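Side-chain contacts in dermonecrotic toxin (Pasteurella multocida, PDB 2EBF), which induces bone resorption, acts as a potent mitogen and is associated with severe progressive atrophic rhinitis, a respiratory disease of pigs: residues Glu208-Phe213 with Ala236-Leu241; Gly240-Ser245 with Phe290-Met295; Ser252-Ile257 with Leu261-Ser266; Tyr407-Gln412 with Trp424-Ala429. One frame throughout, in Å; residues are numbered along the deposited sequence.

Contact 1. Residues Glu208-Phe213 with Ala236-Leu241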
# COMPACT_ATOMS: atom_id res chain seq x y z
N GLU A 208 27.23 -12.22 11.68
CA GLU A 208 27.64 -13.62 11.57
C GLU A 208 29.00 -13.87 12.22
O GLU A 208 29.18 -14.84 12.95
CB GLU A 208 27.64 -14.05 10.10
CG GLU A 208 28.05 -15.50 9.87
CD GLU A 208 27.75 -16.00 8.46
OE1 GLU A 208 27.55 -15.17 7.55
OE2 GLU A 208 27.71 -17.24 8.27
N ASP A 209 29.96 -13.00 11.94
CA ASP A 209 31.30 -13.11 12.50
C ASP A 209 31.63 -11.90 13.37
O ASP A 209 31.87 -10.80 12.86
CB ASP A 209 32.34 -13.28 11.39
CG ASP A 209 33.71 -13.69 11.91
OD1 ASP A 209 34.51 -14.18 11.09
OD2 ASP A 209 34.00 -13.52 13.12
N ILE A 210 31.65 -12.11 14.68
CA ILE A 210 31.93 -11.07 15.67
C ILE A 210 33.28 -10.35 15.49
O ILE A 210 33.43 -9.20 15.90
CB ILE A 210 31.77 -11.66 17.11
CG1 ILE A 210 30.28 -11.81 17.48
CG2 ILE A 210 32.49 -10.84 18.16
CD1 ILE A 210 29.38 -10.75 16.89
N SER A 211 34.24 -11.03 14.86
CA SER A 211 35.58 -10.46 14.61
C SER A 211 35.55 -9.18 13.78
O SER A 211 36.50 -8.40 13.79
CB SER A 211 36.50 -11.49 13.96
OG SER A 211 36.19 -11.69 12.60
N VAL A 212 34.45 -8.97 13.04
CA VAL A 212 34.23 -7.76 12.24
C VAL A 212 34.30 -6.49 13.11
O VAL A 212 34.62 -5.40 12.63
CB VAL A 212 32.88 -7.82 11.48
CG1 VAL A 212 32.69 -6.60 10.60
CG2 VAL A 212 32.80 -9.07 10.62
N PHE A 213 34.00 -6.65 14.40
CA PHE A 213 34.07 -5.53 15.35
C PHE A 213 35.50 -5.07 15.60
O PHE A 213 35.73 -3.92 15.99
CB PHE A 213 33.40 -5.91 16.66
CG PHE A 213 31.91 -5.85 16.61
CD1 PHE A 213 31.25 -4.63 16.53
CD2 PHE A 213 31.16 -7.02 16.64
CE1 PHE A 213 29.86 -4.58 16.47
CE2 PHE A 213 29.77 -6.98 16.59
CZ PHE A 213 29.12 -5.75 16.50
N ALA A 236 35.99 -8.42 22.29
CA ALA A 236 36.18 -8.88 23.67
C ALA A 236 35.29 -8.14 24.67
O ALA A 236 34.86 -8.71 25.67
CB ALA A 236 37.64 -8.79 24.07
N LEU A 237 35.02 -6.86 24.39
CA LEU A 237 34.09 -6.04 25.19
C LEU A 237 32.67 -6.57 25.13
O LEU A 237 31.92 -6.49 26.11
CB LEU A 237 34.06 -4.60 24.67
CG LEU A 237 35.22 -3.62 24.83
CD1 LEU A 237 34.78 -2.30 24.25
CD2 LEU A 237 35.62 -3.45 26.30
N LEU A 238 32.31 -7.10 23.96
CA LEU A 238 30.94 -7.42 23.59
C LEU A 238 30.14 -8.29 24.57
O LEU A 238 29.01 -7.93 24.91
CB LEU A 238 30.93 -8.02 22.17
CG LEU A 238 29.72 -7.79 21.26
CD1 LEU A 238 29.53 -6.31 20.94
CD2 LEU A 238 29.90 -8.59 19.98
N PRO A 239 30.71 -9.42 25.05
CA PRO A 239 29.95 -10.26 25.99
C PRO A 239 29.60 -9.53 27.29
O PRO A 239 28.55 -9.79 27.87
CB PRO A 239 30.90 -11.43 26.27
CG PRO A 239 31.85 -11.44 25.14
CD PRO A 239 32.04 -10.01 24.77
N GLY A 240 30.50 -8.65 27.72
CA GLY A 240 30.30 -7.86 28.93
C GLY A 240 29.17 -6.86 28.79
O GLY A 240 28.31 -6.77 29.67
N LEU A 241 29.17 -6.12 27.68
CA LEU A 241 28.14 -5.12 27.39
C LEU A 241 26.74 -5.72 27.42
O LEU A 241 25.82 -5.12 27.98
CB LEU A 241 28.40 -4.45 26.04
CG LEU A 241 29.72 -3.70 25.87
CD1 LEU A 241 30.09 -3.62 24.41
CD2 LEU A 241 29.66 -2.31 26.48

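Contact 2. Residues Gly240-Ser245 with Phe290-Met295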
# COMPACT_ATOMS: atom_id res chain seq x y z
N GLY A 240 30.50 -8.65 27.72
CA GLY A 240 30.30 -7.86 28.93
C GLY A 240 29.17 -6.86 28.79
O GLY A 240 28.31 -6.77 29.67
N LEU A 241 29.17 -6.12 27.68
CA LEU A 241 28.14 -5.12 27.39
C LEU A 241 26.74 -5.72 27.42
O LEU A 241 25.82 -5.12 27.98
CB LEU A 241 28.40 -4.45 26.04
CG LEU A 241 29.72 -3.70 25.87
CD1 LEU A 241 30.09 -3.62 24.41
CD2 LEU A 241 29.66 -2.31 26.48
N LEU A 242 26.59 -6.90 26.84
CA LEU A 242 25.30 -7.60 26.81
C LEU A 242 24.87 -8.14 28.18
O LEU A 242 23.77 -7.85 28.64
CB LEU A 242 25.32 -8.73 25.77
CG LEU A 242 25.59 -8.37 24.30
CD1 LEU A 242 25.31 -9.57 23.43
CD2 LEU A 242 24.78 -7.15 23.85
N ARG A 243 25.74 -8.92 28.82
CA ARG A 243 25.46 -9.49 30.14
C ARG A 243 25.06 -8.41 31.15
O ARG A 243 24.12 -8.59 31.93
CB ARG A 243 26.67 -10.29 30.64
CG ARG A 243 26.48 -10.98 31.98
CD ARG A 243 27.37 -12.22 32.13
NE ARG A 243 28.79 -11.95 31.88
CZ ARG A 243 29.46 -12.37 30.81
NH1 ARG A 243 28.86 -13.09 29.87
NH2 ARG A 243 30.75 -12.07 30.68
N GLU A 244 25.78 -7.29 31.12
CA GLU A 244 25.50 -6.18 32.02
C GLU A 244 24.20 -5.48 31.65
O GLU A 244 23.48 -4.98 32.53
CB GLU A 244 26.67 -5.20 32.07
CG GLU A 244 27.92 -5.80 32.71
CD GLU A 244 28.63 -4.84 33.66
OE1 GLU A 244 27.99 -3.89 34.17
OE2 GLU A 244 29.83 -5.07 33.93
N SER A 245 23.89 -5.45 30.36
CA SER A 245 22.62 -4.93 29.88
C SER A 245 21.46 -5.77 30.40
O SER A 245 20.60 -5.27 31.14
CB SER A 245 22.61 -4.86 28.36
OG SER A 245 23.56 -3.93 27.89
N PHE A 290 25.10 2.57 24.24
CA PHE A 290 25.58 3.53 23.25
C PHE A 290 26.87 3.05 22.58
O PHE A 290 27.01 3.16 21.36
CB PHE A 290 25.75 4.92 23.89
CG PHE A 290 26.21 5.99 22.93
CD1 PHE A 290 27.49 6.53 23.03
CD2 PHE A 290 25.37 6.46 21.93
CE1 PHE A 290 27.93 7.52 22.14
CE2 PHE A 290 25.79 7.45 21.03
CZ PHE A 290 27.07 7.98 21.14
N THR A 291 27.78 2.50 23.38
CA THR A 291 29.00 1.89 22.87
C THR A 291 28.67 0.75 21.91
O THR A 291 29.19 0.70 20.79
CB THR A 291 29.89 1.36 24.03
OG1 THR A 291 30.15 2.43 24.96
CG2 THR A 291 31.23 0.82 23.50
N PHE A 292 27.78 -0.14 22.35
CA PHE A 292 27.31 -1.27 21.55
C PHE A 292 26.72 -0.82 20.21
O PHE A 292 27.07 -1.37 19.16
CB PHE A 292 26.28 -2.07 22.36
CG PHE A 292 25.57 -3.14 21.56
CD1 PHE A 292 26.13 -4.40 21.42
CD2 PHE A 292 24.34 -2.87 20.95
CE1 PHE A 292 25.49 -5.40 20.68
CE2 PHE A 292 23.68 -3.85 20.21
CZ PHE A 292 24.25 -5.12 20.08
N PHE A 293 25.86 0.19 20.25
CA PHE A 293 25.18 0.69 19.05
C PHE A 293 26.13 1.49 18.16
O PHE A 293 26.05 1.41 16.94
CB PHE A 293 23.96 1.53 19.46
CG PHE A 293 23.04 1.89 18.31
CD1 PHE A 293 22.76 3.22 18.02
CD2 PHE A 293 22.45 0.89 17.53
CE1 PHE A 293 21.90 3.56 16.97
CE2 PHE A 293 21.59 1.23 16.46
CZ PHE A 293 21.33 2.56 16.19
N SER A 294 27.03 2.25 18.79
CA SER A 294 28.03 3.04 18.06
C SER A 294 28.94 2.18 17.18
O SER A 294 29.28 2.59 16.07
CB SER A 294 28.89 3.85 19.04
OG SER A 294 28.11 4.85 19.67
N MET A 295 29.32 1.01 17.67
CA MET A 295 30.17 0.12 16.88
C MET A 295 29.40 -0.71 15.87
O MET A 295 29.95 -1.06 14.83
CB MET A 295 31.10 -0.75 17.73
CG MET A 295 30.48 -1.64 18.78
SD MET A 295 31.83 -2.14 19.88
CE MET A 295 30.97 -3.06 21.14

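Contact 3. Residues Ser252-Ile257 with Leu261-Ser266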
# COMPACT_ATOMS: atom_id res chain seq x y z
N SER A 252 18.21 -6.36 26.02
CA SER A 252 17.76 -7.67 26.48
C SER A 252 17.58 -8.69 25.36
O SER A 252 17.66 -9.89 25.60
CB SER A 252 16.47 -7.54 27.30
OG SER A 252 15.63 -6.51 26.80
N LYS A 253 17.34 -8.20 24.14
CA LYS A 253 17.14 -9.06 22.98
C LYS A 253 18.39 -9.11 22.09
O LYS A 253 18.33 -8.98 20.87
CB LYS A 253 15.91 -8.62 22.17
CG LYS A 253 14.61 -8.58 22.97
CD LYS A 253 13.52 -7.86 22.20
CE LYS A 253 12.35 -7.48 23.11
NZ LYS A 253 11.36 -6.62 22.41
N CYS A 254 19.54 -9.28 22.74
CA CYS A 254 20.81 -9.47 22.05
C CYS A 254 21.51 -10.65 22.69
O CYS A 254 21.66 -10.70 23.92
CB CYS A 254 21.69 -8.23 22.15
SG CYS A 254 20.99 -6.75 21.43
N ARG A 255 21.93 -11.61 21.87
CA ARG A 255 22.66 -12.77 22.36
C ARG A 255 23.77 -13.18 21.40
O ARG A 255 23.60 -13.12 20.18
CB ARG A 255 21.71 -13.94 22.61
CG ARG A 255 22.21 -14.90 23.69
CD ARG A 255 21.46 -16.22 23.69
NE ARG A 255 20.02 -16.07 23.90
CZ ARG A 255 19.16 -17.08 23.98
NH1 ARG A 255 19.58 -18.33 23.87
NH2 ARG A 255 17.87 -16.83 24.16
N ILE A 256 24.90 -13.58 21.97
CA ILE A 256 26.00 -14.16 21.20
C ILE A 256 26.01 -15.67 21.39
O ILE A 256 25.98 -16.17 22.52
CB ILE A 256 27.38 -13.57 21.57
CG1 ILE A 256 27.40 -12.06 21.32
CG2 ILE A 256 28.50 -14.25 20.78
CD1 ILE A 256 28.52 -11.32 22.03
N ILE A 257 26.02 -16.40 20.27
CA ILE A 257 26.18 -17.84 20.29
C ILE A 257 27.24 -18.21 19.26
O ILE A 257 27.10 -17.90 18.07
CB ILE A 257 24.86 -18.60 19.98
CG1 ILE A 257 23.86 -18.41 21.13
CG2 ILE A 257 25.13 -20.09 19.74
CD1 ILE A 257 22.52 -19.12 20.93
N LEU A 261 26.42 -12.79 16.65
CA LEU A 261 25.56 -11.91 17.45
C LEU A 261 24.17 -11.80 16.82
O LEU A 261 24.04 -11.49 15.63
CB LEU A 261 26.19 -10.53 17.59
CG LEU A 261 25.38 -9.34 18.12
CD1 LEU A 261 25.13 -9.46 19.61
CD2 LEU A 261 26.10 -8.05 17.80
N TYR A 262 23.15 -12.06 17.63
CA TYR A 262 21.76 -12.05 17.20
C TYR A 262 21.03 -10.92 17.91
O TYR A 262 21.10 -10.80 19.13
CB TYR A 262 21.10 -13.39 17.52
CG TYR A 262 21.79 -14.57 16.86
CD1 TYR A 262 22.92 -15.16 17.43
CD2 TYR A 262 21.31 -15.08 15.66
CE1 TYR A 262 23.55 -16.24 16.81
CE2 TYR A 262 21.93 -16.15 15.03
CZ TYR A 262 23.05 -16.72 15.61
OH TYR A 262 23.66 -17.79 14.98
N ILE A 263 20.32 -10.10 17.13
CA ILE A 263 19.68 -8.90 17.64
C ILE A 263 18.16 -8.95 17.42
O ILE A 263 17.69 -9.27 16.31
CB ILE A 263 20.30 -7.63 17.02
CG1 ILE A 263 21.78 -7.50 17.43
CG2 ILE A 263 19.52 -6.37 17.41
CD1 ILE A 263 22.61 -6.60 16.53
N GLY A 264 17.41 -8.61 18.47
CA GLY A 264 15.95 -8.60 18.42
C GLY A 264 15.32 -7.22 18.51
O GLY A 264 14.11 -7.08 18.34
N HIS A 265 16.12 -6.19 18.79
CA HIS A 265 15.63 -4.81 18.81
C HIS A 265 15.78 -4.22 17.43
O HIS A 265 16.83 -4.35 16.80
CB HIS A 265 16.43 -3.94 19.78
CG HIS A 265 16.51 -4.50 21.17
ND1 HIS A 265 15.66 -4.11 22.17
CD2 HIS A 265 17.36 -5.40 21.71
CE1 HIS A 265 15.97 -4.75 23.29
NE2 HIS A 265 17.00 -5.54 23.03
N SER A 266 14.74 -3.54 16.95
CA SER A 266 14.79 -2.95 15.63
C SER A 266 15.74 -1.76 15.60
O SER A 266 15.96 -1.10 16.63
CB SER A 266 13.39 -2.54 15.18
OG SER A 266 12.91 -1.44 15.93

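Contact 4. Residues Tyr407-Gln412 with Trp424-Ala429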
# COMPACT_ATOMS: atom_id res chain seq x y z
N TYR A 407 3.96 3.33 19.13
CA TYR A 407 3.09 2.40 19.85
C TYR A 407 3.56 0.96 19.73
O TYR A 407 3.38 0.18 20.66
CB TYR A 407 1.62 2.52 19.40
CG TYR A 407 1.33 2.06 17.99
CD1 TYR A 407 1.12 0.71 17.69
CD2 TYR A 407 1.24 2.99 16.95
CE1 TYR A 407 0.85 0.30 16.38
CE2 TYR A 407 0.97 2.58 15.64
CZ TYR A 407 0.77 1.26 15.36
OH TYR A 407 0.50 0.88 14.08
N ASP A 408 4.19 0.62 18.60
CA ASP A 408 4.63 -0.75 18.32
C ASP A 408 5.77 -1.21 19.23
O ASP A 408 6.04 -2.42 19.33
CB ASP A 408 5.00 -0.94 16.83
CG ASP A 408 6.07 0.03 16.35
OD1 ASP A 408 5.86 1.26 16.44
OD2 ASP A 408 7.13 -0.43 15.86
N ILE A 409 6.43 -0.27 19.90
CA ILE A 409 7.51 -0.60 20.81
C ILE A 409 7.13 -0.39 22.28
O ILE A 409 7.50 -1.20 23.13
CB ILE A 409 8.82 0.19 20.48
CG1 ILE A 409 9.21 0.03 19.01
CG2 ILE A 409 9.97 -0.23 21.43
CD1 ILE A 409 9.35 -1.42 18.52
N VAL A 410 6.39 0.67 22.58
CA VAL A 410 6.19 1.09 23.98
C VAL A 410 4.75 1.22 24.49
O VAL A 410 4.56 1.70 25.61
CB VAL A 410 6.97 2.40 24.30
CG1 VAL A 410 8.46 2.21 24.08
CG2 VAL A 410 6.42 3.59 23.51
N GLN A 411 3.76 0.79 23.72
CA GLN A 411 2.36 0.88 24.16
C GLN A 411 2.12 0.10 25.46
O GLN A 411 1.47 0.59 26.38
CB GLN A 411 1.36 0.47 23.06
CG GLN A 411 1.40 -1.00 22.59
CD GLN A 411 0.61 -1.27 21.30
OE1 GLN A 411 0.77 -2.33 20.68
NE2 GLN A 411 -0.23 -0.33 20.89
N GLN A 412 2.68 -1.11 25.53
CA GLN A 412 2.61 -1.93 26.73
C GLN A 412 3.32 -1.25 27.90
O GLN A 412 2.78 -1.20 29.01
CB GLN A 412 3.22 -3.31 26.44
CG GLN A 412 3.24 -4.30 27.60
CD GLN A 412 4.06 -5.55 27.29
OE1 GLN A 412 4.42 -6.32 28.19
NE2 GLN A 412 4.37 -5.76 26.00
N TRP A 424 9.22 -0.08 32.39
CA TRP A 424 9.10 0.84 31.25
C TRP A 424 10.44 1.52 30.94
O TRP A 424 10.49 2.72 30.66
CB TRP A 424 7.99 1.88 31.48
CG TRP A 424 8.07 2.63 32.79
CD1 TRP A 424 7.70 2.17 34.02
CD2 TRP A 424 8.54 3.97 32.99
NE1 TRP A 424 7.91 3.14 34.98
CE2 TRP A 424 8.42 4.25 34.37
CE3 TRP A 424 9.04 4.97 32.14
CZ2 TRP A 424 8.79 5.48 34.92
CZ3 TRP A 424 9.40 6.20 32.68
CH2 TRP A 424 9.28 6.44 34.07
N LYS A 425 11.52 0.74 30.98
CA LYS A 425 12.88 1.26 30.79
C LYS A 425 13.11 1.81 29.37
O LYS A 425 13.74 2.86 29.21
CB LYS A 425 13.94 0.20 31.14
CG LYS A 425 13.91 -0.33 32.58
CD LYS A 425 14.37 0.70 33.61
CE LYS A 425 14.27 0.17 35.05
NZ LYS A 425 15.24 -0.95 35.32
N THR A 426 12.60 1.11 28.36
CA THR A 426 12.70 1.58 26.97
C THR A 426 11.97 2.90 26.79
O THR A 426 12.52 3.86 26.23
CB THR A 426 12.18 0.53 25.97
OG1 THR A 426 12.89 -0.69 26.16
CG2 THR A 426 12.39 1.01 24.53
N LEU A 427 10.73 2.95 27.28
CA LEU A 427 9.97 4.20 27.35
C LEU A 427 10.78 5.32 28.04
O LEU A 427 10.93 6.42 27.49
CB LEU A 427 8.64 3.95 28.07
CG LEU A 427 7.70 5.14 28.34
CD1 LEU A 427 7.27 5.81 27.03
CD2 LEU A 427 6.48 4.71 29.16
N ASP A 428 11.34 5.01 29.21
CA ASP A 428 12.13 5.96 29.99
C ASP A 428 13.31 6.50 29.18
O ASP A 428 13.53 7.71 29.12
CB ASP A 428 12.63 5.30 31.29
CG ASP A 428 13.27 6.28 32.25
OD1 ASP A 428 12.78 7.43 32.38
OD2 ASP A 428 14.27 5.90 32.90
N ALA A 429 14.04 5.59 28.53
CA ALA A 429 15.16 5.96 27.68
C ALA A 429 14.69 6.83 26.52
O ALA A 429 15.34 7.84 26.19
CB ALA A 429 15.85 4.72 27.14

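Contact 1. Residues Glu208-Phe213 with Ala236-Leu241
Ile210 and Phe213, in the loop that follows strand 205-207, close against Leu238 of helix 234-248. The contact lies in the C2 part of the toxin's C-terminal region, beside a small antiparallel sheet. Leu238 is the one helix residue that does the work. Leu238 CD2 sits 3.8 Å from Ile210 CD1, the two side chains meeting tip to tip. Leu238 CD2 also lies 3.8 Å from Phe213 CE2. The other methyl, CD1, stands over one face of that ring, and the two side chains cross at about a right angle. Ile210 CD1 is placed at the edge of the Phe213 ring, in its plane. The leucine is turned well off a staggered position (chi1 -148°), which directs CD2 at the loop, while CD1 packs on Met295 and Phe292 of helix 288-300. Ile210 is also unusual, as its CD1 is turned well away from a staggered position (chi2 -34°).

The loop is shaped by its own bonds. Asp209 OD2 accepts from Ser211 N at 3.0 Å, an Asx turn, and the donor lies above the carboxylate plane. Phe213 N bonds to Ile210 O at 3.0 Å, and both side chains point toward the helix. On the helix side, Pro239 follows Leu238 at a kink. Leu261 of the sheet touches both Ile210 and Phe213.

All three touching residues are buried, and no hydrogen bond crosses between the segments. The chemistry is therefore purely apolar: the loop is held to the helix by methyl and ring packing, while Asp209 and Ser211 make the Asx turn away from the apolar contact.

Contact 2. Residues Gly240-Ser245 with Phe290-Met295
Leu241 and Met295 meet tip to tip where helix 234-248 crosses helix 288-300. Leu241 CD1 lies only 3.4 Å from Met295 CE, closer than ordinary carbon-carbon packing. Met295 gets there with CG between its backbone N and carbonyl carbon (chi1 57°) and an extended chain beyond. The second methyl, Leu241 CD2, comes near Thr291 CB at 4.4 Å. One residue on, Leu242 CD2 approaches the Phe292 ring obliquely, 3.7 Å from CE1.

Further out, within its own helix, Leu241 O accepts from Ser245 N and, at 2.6 Å, from Ser245 OG, which arrive from opposite faces of the carbonyl plane. Phe290 O is gripped the same way by Ser294. In both helices a serine hydroxyl is thus turned back onto its own backbone. Thr291 OG1 is bonded to Tyr226 OH and to Leu287 O, so its polar end is satisfied beside the apolar contact.

The short helix axes come within 10.6 Å, and their directions differ by 137°. Leu242 and Phe292 both touch Cys254 of strand 254-257. The arrangement is a layer of two crossing helices, running in broadly opposed directions, packed on a small antiparallel sheet.

Contact 3. Residues Ser252-Ile257 with Leu261-Ser266
Lys253 and His265 extend the polar pairing of an antiparallel beta hairpin, strands 254-257 and 260-263, beyond its open end. Lys253 N donates to His265 NE2 at 2.9 Å, approaching 31° out of the ring plane. Lys253 O in turn accepts from Gly264 N at 2.6 Å. Inside the hairpin, Arg255 and Tyr262 form a hydrogen-bonded pair. Arg255 N reaches Tyr262 O at 3.0 Å, and Tyr262 N reaches Arg255 O at 2.8 Å. Cys254 with Ile263 and Ile256 with Leu261 are the flanking non-hydrogen-bonded pairs.

The imidazole is held from both its nitrogens. NE2 serves as acceptor, and ND1 is bonded to Glu269 of helix 267-273. This is consistent with a hydrogen on ND1, and the acidic neighbour would probably polarise the ring. The Lys253 chain crosses the ring at about a right angle. Its CG makes a CH-pi contact over one face, while the amino end leads away.

Arg255 and Tyr262 project from one side of the sheet, and the guanidinium of Arg255 makes a salt bridge with Asp200. The other side carries Cys254, Ile256, Leu261 and Ile263. There Ile256 CG1 packs on Leu261 CD1 at 3.9 Å, under Leu242 of helix 234-248. Strand 205-207 adds the third strand, bonding along Leu261 and Ile263.

Two contacts are made at ring edges. The carbonyl Arg255 O lies in the plane of the Tyr262 ring, 3.5 Å from CD1. With its sulfur beside the backbone N (chi1 -61°), Cys254 sets SG at the edge of the His265 ring, 3.9 Å from CD2.

Contact 4. Residues Tyr407-Gln412 with Trp424-Ala429
Val410 has the largest share of the buried surface, set against the first turn of helix 425-434 by its two methyls. Val410 CG1 lies 4.0 Å from Leu427 N, beside the backbone as well as side chains. Val410 CG1 is also 4.1 Å from Thr426 CG2. The other methyl, Val410 CG2, approaches Leu427 CD1 at 4.2 Å. Val410 therefore spans both helix residues that meet it.

Thr426 offers its methyl and not its hydroxyl. CG2 stands opposite the backbone N about the CA-CB bond, with OG1 beside that N (chi1 -56°), and this turns the methyl to the neighbouring helix. There Thr426 CG2 also meets Ile409 CG2 at 4.1 Å, the two side chains crossing at about a right angle. Leu427 also packs on Leu405, Ile414 and Phe417, so it lies largely against the body of helix 407-418 and the loop before it.

The short axes pass 9.1 Å apart, with an angle of 116° between their directions. Helix 407-418 follows strand 399-402 of the mixed, mostly parallel sheet in the C2 part of the toxin. Helix 425-434 comes next in the chain, so the contact is a corner between consecutive helices. Met430, one turn on, touches both Ile409 and Val410.

Across the two segments the chemistry is apolar, with no hydrogen bond and carbon contacts of 4 Å or more. A polar tie lies close by: Glu413 OE1 accepts from Leu427 N. A carboxylate at the start of helix 425-434 would probably suit the positive end of its dipole; bond and packing together probably help hold the corner.

All four contacts lie in the C2 part of the chain. Strand 205-207 leads into contact 1, which closes the long loop before helix 234-248. The same helix runs straight into contact 2, sharing Gly240 and Leu241, and is joined there to helix 288-300. Contact 3, the hairpin, is nested inside the loop that contact 2 closes. These three touch one another and form one core of sheet and helices. Contact 4 comes later in the chain, a corner beside the mixed sheet, and is in series with the others. It does not touch contact 3, but Glu269 of helix 267-273 meets both His265 and Ile409, bridging the two regions.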